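Local coordinates for protein hydrogenase maturation protease HycI (Thermococcus kodakarensis KOD1, PDB 5ZBY) that probably acts as the endopeptidase that trims the C-terminal end of a [NiFe] hydrogenase subunit during its maturation, at residues Glu145-Ala148 with Glu149-Glu153; Glu39-Thr43 with Pro44-Ile48; Asp26-Phe29 with Gly30-Ala34. All coordinates share one frame; numbering follows the deposited sequence.

Contact 1: residues Glu145-Ala148 with Glu149-Glu153; sequences ERLA and ELIAE
Four consecutive i to i+4 backbone hydrogen bonds tie E145-A148 to the next turn of the same helix. E149 N reaches E145 O at 2.9 Å, L150 N and I151 N bond to the carbonyls of R146 and L147, and A152 N to A148 O closes at 2.8 Å.

The polar side chains are less neatly paired. E145 and E149 bring OE2 to within 3.3 Å of OE2, two acceptors of like charge, with the carboxylate planes 82° apart. R36 of helix 29-40, whose NE forms a salt bridge with E145 OE2, probably offsets part of this. E149 OE1 looks the other way, near the plane of the R146 guanidinium at its edge, but stays 4.3 Å from NH1, too long for a salt bridge. An alanine in place of E149, lacking the CG and carboxylate that lie against E145, would probably leave R146 without its nearby countercharge.

R146 bends at chi2 (58°), which lays its guanidinium over L150, with L150 CD2 3.8 Å above the centre of one face. On the buried side L147 CG meets I151 CD1 at 3.8 Å.

The chemistry is that of an amphipathic helix: L147, A148 and I151 face helix 29-40, while R146, E149 and the L150 under the guanidinium lie on the more exposed side. The close carboxylates would tend to raise one another's proton affinity, which R36 probably tempers.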
loop_
_atom_site.group_PDB
_atom_site.type_symbol
_atom_site.label_atom_id
_atom_site.label_comp_id
_atom_site.label_asym_id
_atom_site.label_seq_id
_atom_site.Cartn_x
_atom_site.Cartn_y
_atom_site.Cartn_z
ATOM N N GLU A 145 10.834 5.133 -3.914
ATOM C CA GLU A 145 11.368 4.825 -5.260
ATOM C C GLU A 145 11.878 3.375 -5.269
ATOM O O GLU A 145 11.642 2.607 -6.208
ATOM C CB GLU A 145 12.481 5.824 -5.635
ATOM C CG GLU A 145 13.139 5.581 -6.974
ATOM C CD GLU A 145 12.215 5.886 -8.149
ATOM O OE1 GLU A 145 11.307 6.743 -8.014
ATOM O OE2 GLU A 145 12.408 5.267 -9.217
ATOM N N ARG A 146 12.564 2.990 -4.204
ATOM C CA ARG A 146 13.053 1.620 -4.077
ATOM C C ARG A 146 11.932 0.574 -4.078
ATOM O O ARG A 146 11.981 -0.415 -4.842
ATOM C CB ARG A 146 13.902 1.517 -2.804
ATOM C CG ARG A 146 14.434 0.139 -2.529
ATOM C CD ARG A 146 15.277 -0.338 -3.689
ATOM N NE ARG A 146 15.974 -1.570 -3.363
ATOM C CZ ARG A 146 16.702 -2.257 -4.230
ATOM N NH1 ARG A 146 16.821 -1.831 -5.484
ATOM N NH2 ARG A 146 17.307 -3.373 -3.839
ATOM N N LEU A 147 10.876 0.802 -3.295
ATOM C CA LEU A 147 9.753 -0.150 -3.294
ATOM C C LEU A 147 9.053 -0.189 -4.646
ATOM O O LEU A 147 8.618 -1.258 -5.108
ATOM C CB LEU A 147 8.731 0.193 -2.188
ATOM C CG LEU A 147 7.544 -0.781 -2.137
ATOM C CD1 LEU A 147 7.951 -2.220 -1.807
ATOM C CD2 LEU A 147 6.567 -0.234 -1.096
ATOM N N ALA A 148 8.888 0.974 -5.279
ATOM C CA ALA A 148 8.232 0.958 -6.609
ATOM C C ALA A 148 9.079 0.176 -7.586
ATOM O O ALA A 148 8.527 -0.564 -8.401
ATOM C CB ALA A 148 7.988 2.368 -7.124
ATOM N N GLU A 149 10.396 0.337 -7.526
ATOM C CA GLU A 149 11.282 -0.451 -8.398
ATOM C C GLU A 149 11.214 -1.952 -8.121
ATOM O O GLU A 149 11.187 -2.772 -9.067
ATOM C CB GLU A 149 12.728 0.023 -8.274
ATOM C CG GLU A 149 12.985 1.406 -8.838
ATOM C CD GLU A 149 14.457 1.795 -8.776
ATOM O OE1 GLU A 149 15.284 0.943 -8.380
ATOM O OE2 GLU A 149 14.785 2.952 -9.131
ATOM N N LEU A 150 11.179 -2.333 -6.853
ATOM C CA LEU A 150 11.133 -3.753 -6.511
ATOM C C LEU A 150 9.832 -4.346 -7.028
ATOM O O LEU A 150 9.802 -5.446 -7.630
ATOM C CB LEU A 150 11.278 -3.955 -5.003
ATOM C CG LEU A 150 12.653 -3.534 -4.470
ATOM C CD1 LEU A 150 12.626 -3.330 -2.974
ATOM C CD2 LEU A 150 13.686 -4.592 -4.851
ATOM N N ILE A 151 8.743 -3.611 -6.821
ATOM C CA ILE A 151 7.444 -4.121 -7.280
ATOM C C ILE A 151 7.404 -4.152 -8.790
ATOM O O ILE A 151 6.912 -5.147 -9.377
ATOM C CB ILE A 151 6.264 -3.289 -6.724
ATOM C CG1 ILE A 151 6.161 -3.538 -5.216
ATOM C CG2 ILE A 151 4.950 -3.661 -7.465
ATOM C CD1 ILE A 151 5.176 -2.627 -4.513
ATOM N N ALA A 152 7.903 -3.103 -9.440
ATOM C CA ALA A 152 7.808 -3.080 -10.920
ATOM C C ALA A 152 8.623 -4.204 -11.540
ATOM O O ALA A 152 8.240 -4.770 -12.568
ATOM C CB ALA A 152 8.250 -1.760 -11.487
ATOM N N GLU A 153 9.754 -4.513 -10.923
ATOM C CA GLU A 153 10.606 -5.535 -11.516
ATOM C C GLU A 153 9.937 -6.867 -11.316
ATOM O O GLU A 153 9.919 -7.701 -12.226
ATOM C CB GLU A 153 12.008 -5.525 -10.901
ATOM C CG GLU A 153 12.894 -6.668 -11.353
ATOM C CD GLU A 153 13.599 -6.364 -12.658
ATOM O OE1 GLU A 153 13.929 -5.182 -12.898
ATOM O OE2 GLU A 153 13.813 -7.307 -13.453
#

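Contact 2: residues Glu39-Thr43 with Pro44-Ile48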
loop_
_atom_site.group_PDB
_atom_site.type_symbol
_atom_site.label_atom_id
_atom_site.label_comp_id
_atom_site.label_asym_id
_atom_site.label_seq_id
_atom_site.Cartn_x
_atom_site.Cartn_y
_atom_site.Cartn_z
ATOM N N GLU A 39 4.243 4.989 -13.621
ATOM C CA GLU A 39 5.229 5.316 -14.648
ATOM C C GLU A 39 5.980 4.077 -15.072
ATOM O O GLU A 39 6.546 4.033 -16.161
ATOM C CB GLU A 39 6.221 6.370 -14.142
ATOM C CG GLU A 39 5.574 7.684 -13.754
ATOM C CD GLU A 39 6.538 8.693 -13.177
ATOM O OE1 GLU A 39 7.684 8.327 -12.819
ATOM O OE2 GLU A 39 6.136 9.869 -13.078
ATOM N N LEU A 40 5.966 3.060 -14.218
ATOM C CA LEU A 40 6.835 1.901 -14.410
ATOM C C LEU A 40 6.100 0.637 -14.855
ATOM O O LEU A 40 6.714 -0.299 -15.361
ATOM C CB LEU A 40 7.597 1.605 -13.115
ATOM C CG LEU A 40 8.634 2.608 -12.628
ATOM C CD1 LEU A 40 9.309 2.097 -11.354
ATOM C CD2 LEU A 40 9.667 2.848 -13.713
ATOM N N VAL A 41 4.789 0.599 -14.680
ATOM C CA VAL A 41 4.065 -0.654 -14.863
ATOM C C VAL A 41 2.985 -0.480 -15.904
ATOM O O VAL A 41 2.026 0.260 -15.678
ATOM C CB VAL A 41 3.421 -1.133 -13.536
ATOM C CG1 VAL A 41 2.530 -2.359 -13.748
ATOM C CG2 VAL A 41 4.494 -1.409 -12.500
ATOM N N LYS A 42 3.165 -1.105 -17.037
ATOM C CA LYS A 42 2.089 -1.160 -17.957
ATOM C C LYS A 42 1.875 -2.585 -18.367
ATOM O O LYS A 42 2.680 -3.182 -19.018
ATOM C CB LYS A 42 2.366 -0.243 -19.122
ATOM C CG LYS A 42 2.558 1.191 -18.665
ATOM C CD LYS A 42 1.345 1.693 -17.918
ATOM C CE LYS A 42 0.180 2.010 -18.827
ATOM N NZ LYS A 42 -0.965 2.636 -18.115
ATOM N N THR A 43 0.769 -3.095 -17.895
ATOM C CA THR A 43 0.235 -4.417 -18.159
ATOM C C THR A 43 -1.244 -4.371 -17.865
ATOM O O THR A 43 -1.714 -3.659 -16.981
ATOM C CB THR A 43 0.910 -5.496 -17.306
ATOM O OG1 THR A 43 0.500 -6.796 -17.753
ATOM C CG2 THR A 43 0.531 -5.313 -15.830
ATOM N N PRO A 44 -2.006 -5.171 -18.572
ATOM C CA PRO A 44 -3.449 -5.042 -18.400
ATOM C C PRO A 44 -3.986 -5.817 -17.190
ATOM O O PRO A 44 -5.142 -5.667 -16.787
ATOM C CB PRO A 44 -3.967 -5.688 -19.701
ATOM C CG PRO A 44 -2.923 -6.799 -19.922
ATOM C CD PRO A 44 -1.653 -6.082 -19.685
ATOM N N ASP A 45 -3.115 -6.635 -16.611
ATOM C CA ASP A 45 -3.474 -7.457 -15.452
ATOM C C ASP A 45 -3.251 -6.708 -14.147
ATOM O O ASP A 45 -3.571 -7.256 -13.097
ATOM C CB ASP A 45 -2.632 -8.707 -15.400
ATOM C CG ASP A 45 -2.854 -9.609 -16.618
ATOM O OD1 ASP A 45 -1.864 -9.877 -17.317
ATOM O OD2 ASP A 45 -3.999 -10.043 -16.839
ATOM N N VAL A 46 -2.738 -5.484 -14.221
ATOM C CA VAL A 46 -2.440 -4.749 -12.979
ATOM C C VAL A 46 -3.140 -3.381 -12.975
ATOM O O VAL A 46 -3.090 -2.651 -13.972
ATOM C CB VAL A 46 -0.937 -4.548 -12.817
ATOM C CG1 VAL A 46 -0.635 -3.658 -11.583
ATOM C CG2 VAL A 46 -0.207 -5.882 -12.663
ATOM N N LEU A 47 -3.785 -3.041 -11.858
ATOM C CA LEU A 47 -4.379 -1.747 -11.645
ATOM C C LEU A 47 -3.649 -1.048 -10.504
ATOM O O LEU A 47 -3.525 -1.635 -9.435
ATOM C CB LEU A 47 -5.847 -1.905 -11.311
ATOM C CG LEU A 47 -6.623 -0.680 -10.837
ATOM C CD1 LEU A 47 -6.611 0.436 -11.908
ATOM C CD2 LEU A 47 -8.032 -1.034 -10.408
ATOM N N ILE A 48 -3.181 0.180 -10.745
ATOM C CA ILE A 48 -2.531 1.006 -9.710
ATOM C C ILE A 48 -3.460 2.159 -9.365
ATOM O O ILE A 48 -3.923 2.912 -10.240
ATOM C CB ILE A 48 -1.186 1.561 -10.186
ATOM C CG1 ILE A 48 -0.306 0.499 -10.854
ATOM C CG2 ILE A 48 -0.450 2.257 -8.991
ATOM C CD1 ILE A 48 0.199 -0.547 -9.888
#
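T43 and V46 face each other across a type I beta turn, and their methyls make the tight part of this contact. T43 CG2 presses on V46 CG2 at 3.3 Å and on V46 CB at 3.4 Å, both closer than ordinary van der Waals packing. The threonine torsion explains this: OG1 stands anti to the backbone N (chi1 -171°), which leaves CG2 between the N and the carbonyl carbon, reaching over the turn to the valine. Further in, V41 CG1 meets V46 CG1 at a relaxed 4.0 Å, the two side chains crossing at about a right angle.

The outer side is looser. The turn is closed by a weak hydrogen bond from V46 N to T43 O, long at 3.5 Å though nearly straight at 165°. P44 and D45 occupy its two corners; P44 is exposed, and D45 OD1 stays 3.9 Å from T43 OG1.

The turn reverses the chain between helix 29-40 and strand 46-50, within the beta-alpha-beta unit begun by strand 14-18. V41 and V46 both lean on L155 of helix 138-156, while D45 and L47 share backbone hydrogen bonds with I14, setting the new strand beside strand 14-18 at the edge of the sheet.

Contact 3: residues Asp26-Phe29 with Gly30-Ala34; sequences DDAF and GVLVA
A28 and F29 give the first carbonyls that the incoming helix uses. L32 N bonds to A28 O at 2.9 Å, and V33 N to F29 O at 3.0 Å, the latter donor lying in the carbonyl plane. Between D27 and G30 the link is a water that accepts from G30 N at 2.8 Å and lies 2.7 Å from D27 O, to which it probably donates, though other acceptors compete for its protons.

V33 CG2 sits over one face of the F29 ring, 4.0 Å from its centroid and 19° off the normal, a CH-pi contact displaced toward the rim and nearest to CZ. Ring and valine run side by side in the same direction, because F29 CG lies anti to the backbone N (chi1 178°) and the phenyl swings along the helix toward V33. On another flank A28 CB touches L32 CD1 at 3.9 Å, while V31 CG2 comes tightly against A28 O, at 3.0 Å.

The next shell holds the turn just before the helix. F29 N bonds to D26 O, and the D26 carboxylate is held by the backbone N-H groups of G128 and S129 and by the hydroxyl of S137. D27 forms a salt bridge through OD2 with NE of R24, and its side chain comes within about 4 Å of a bound HEPES buffer molecule.

D26-F29 ends the loop from strand 14-18, and G30-A34 forms part of the first turns of helix 29-40 in this beta-alpha-beta unit. F29 and V33 lodge against V73 of strand 69-75, F29 also meets L147 of helix 138-156, and L32 and V33 pack on A144 of that helix, so the helix start is wedged between sheet and neighbouring helix.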
loop_
_atom_site.group_PDB
_atom_site.type_symbol
_atom_site.label_atom_id
_atom_site.label_comp_id
_atom_site.label_asym_id
_atom_site.label_seq_id
_atom_site.Cartn_x
_atom_site.Cartn_y
_atom_site.Cartn_z
ATOM N N ASP A 26 6.443 12.552 5.703
ATOM C CA ASP A 26 6.694 11.149 5.329
ATOM C C ASP A 26 5.405 10.376 5.070
ATOM O O ASP A 26 5.468 9.256 4.536
ATOM C CB ASP A 26 7.495 10.455 6.420
ATOM C CG ASP A 26 8.936 10.963 6.500
ATOM O OD1 ASP A 26 9.454 11.479 5.494
ATOM O OD2 ASP A 26 9.574 10.713 7.538
ATOM N N ASP A 27 4.246 10.908 5.465
ATOM C CA ASP A 27 2.949 10.272 5.102
ATOM C C ASP A 27 2.677 10.316 3.608
ATOM O O ASP A 27 1.710 9.682 3.140
ATOM C CB ASP A 27 1.791 10.949 5.854
ATOM C CG ASP A 27 1.479 10.275 7.166
ATOM O OD1 ASP A 27 2.080 9.218 7.445
ATOM O OD2 ASP A 27 0.615 10.787 7.920
ATOM N N ALA A 28 3.543 10.978 2.846
ATOM C CA ALA A 28 3.423 10.913 1.379
ATOM C C ALA A 28 3.795 9.528 0.854
ATOM O O ALA A 28 3.542 9.222 -0.297
ATOM C CB ALA A 28 4.304 11.933 0.721
ATOM N N PHE A 29 4.469 8.724 1.675
ATOM C CA PHE A 29 5.069 7.468 1.168
ATOM C C PHE A 29 4.201 6.666 0.172
ATOM O O PHE A 29 4.648 6.390 -0.940
ATOM C CB PHE A 29 5.425 6.554 2.333
ATOM C CG PHE A 29 5.987 5.239 1.898
ATOM C CD1 PHE A 29 7.277 5.152 1.434
ATOM C CD2 PHE A 29 5.214 4.101 1.979
ATOM C CE1 PHE A 29 7.800 3.923 0.997
ATOM C CE2 PHE A 29 5.729 2.873 1.560
ATOM C CZ PHE A 29 7.042 2.800 1.075
ATOM N N GLY A 30 2.981 6.321 0.570
ATOM C CA GLY A 30 2.163 5.408 -0.229
ATOM C C GLY A 30 1.783 6.031 -1.558
ATOM O O GLY A 30 1.752 5.345 -2.586
ATOM N N VAL A 31 1.492 7.335 -1.552
ATOM C CA VAL A 31 1.106 7.987 -2.811
ATOM C C VAL A 31 2.327 8.162 -3.705
ATOM O O VAL A 31 2.211 7.994 -4.946
ATOM C CB VAL A 31 0.368 9.316 -2.576
ATOM C CG1 VAL A 31 -0.859 9.033 -1.755
ATOM C CG2 VAL A 31 1.238 10.320 -1.905
ATOM N N LEU A 32 3.501 8.331 -3.099
ATOM C CA LEU A 32 4.723 8.392 -3.902
ATOM C C LEU A 32 4.880 7.068 -4.623
ATOM O O LEU A 32 5.180 7.035 -5.842
ATOM C CB LEU A 32 5.943 8.695 -3.022
ATOM C CG LEU A 32 5.993 10.124 -2.452
ATOM C CD1 LEU A 32 7.136 10.288 -1.487
ATOM C CD2 LEU A 32 6.108 11.120 -3.575
ATOM N N VAL A 33 4.634 5.974 -3.895
ATOM C CA VAL A 33 4.844 4.658 -4.501
ATOM C C VAL A 33 3.871 4.463 -5.650
ATOM O O VAL A 33 4.284 4.052 -6.755
ATOM C CB VAL A 33 4.696 3.532 -3.477
ATOM C CG1 VAL A 33 4.740 2.167 -4.186
ATOM C CG2 VAL A 33 5.849 3.585 -2.479
ATOM N N ALA A 34 2.607 4.824 -5.409
ATOM C CA ALA A 34 1.587 4.590 -6.408
ATOM C C ALA A 34 1.944 5.413 -7.638
ATOM O O ALA A 34 1.849 4.907 -8.763
ATOM C CB ALA A 34 0.202 4.959 -5.876
HETATM O O HOH W 1 1.783 6.958 3.016
#

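Overall arrangement
Contact 3 is the buried one, contact 1 is partly buried along one helix flank, and contact 2 lies at the surface. Contacts 2 and 3 use opposite ends of helix 29-40, and contact 1 belongs to helix 138-156, which packs along it: L147 CD2 reaches F29 CZ at 3.8 Å, and A152 CB reaches L40 CB at the same distance. Chemistry follows place. The helix start of contact 3 relies on an aromatic face, aliphatic groups and a bridging water, contact 1 adds charged groups on its outer side, and contact 2 depends on close methyl packing with one weak turn bond.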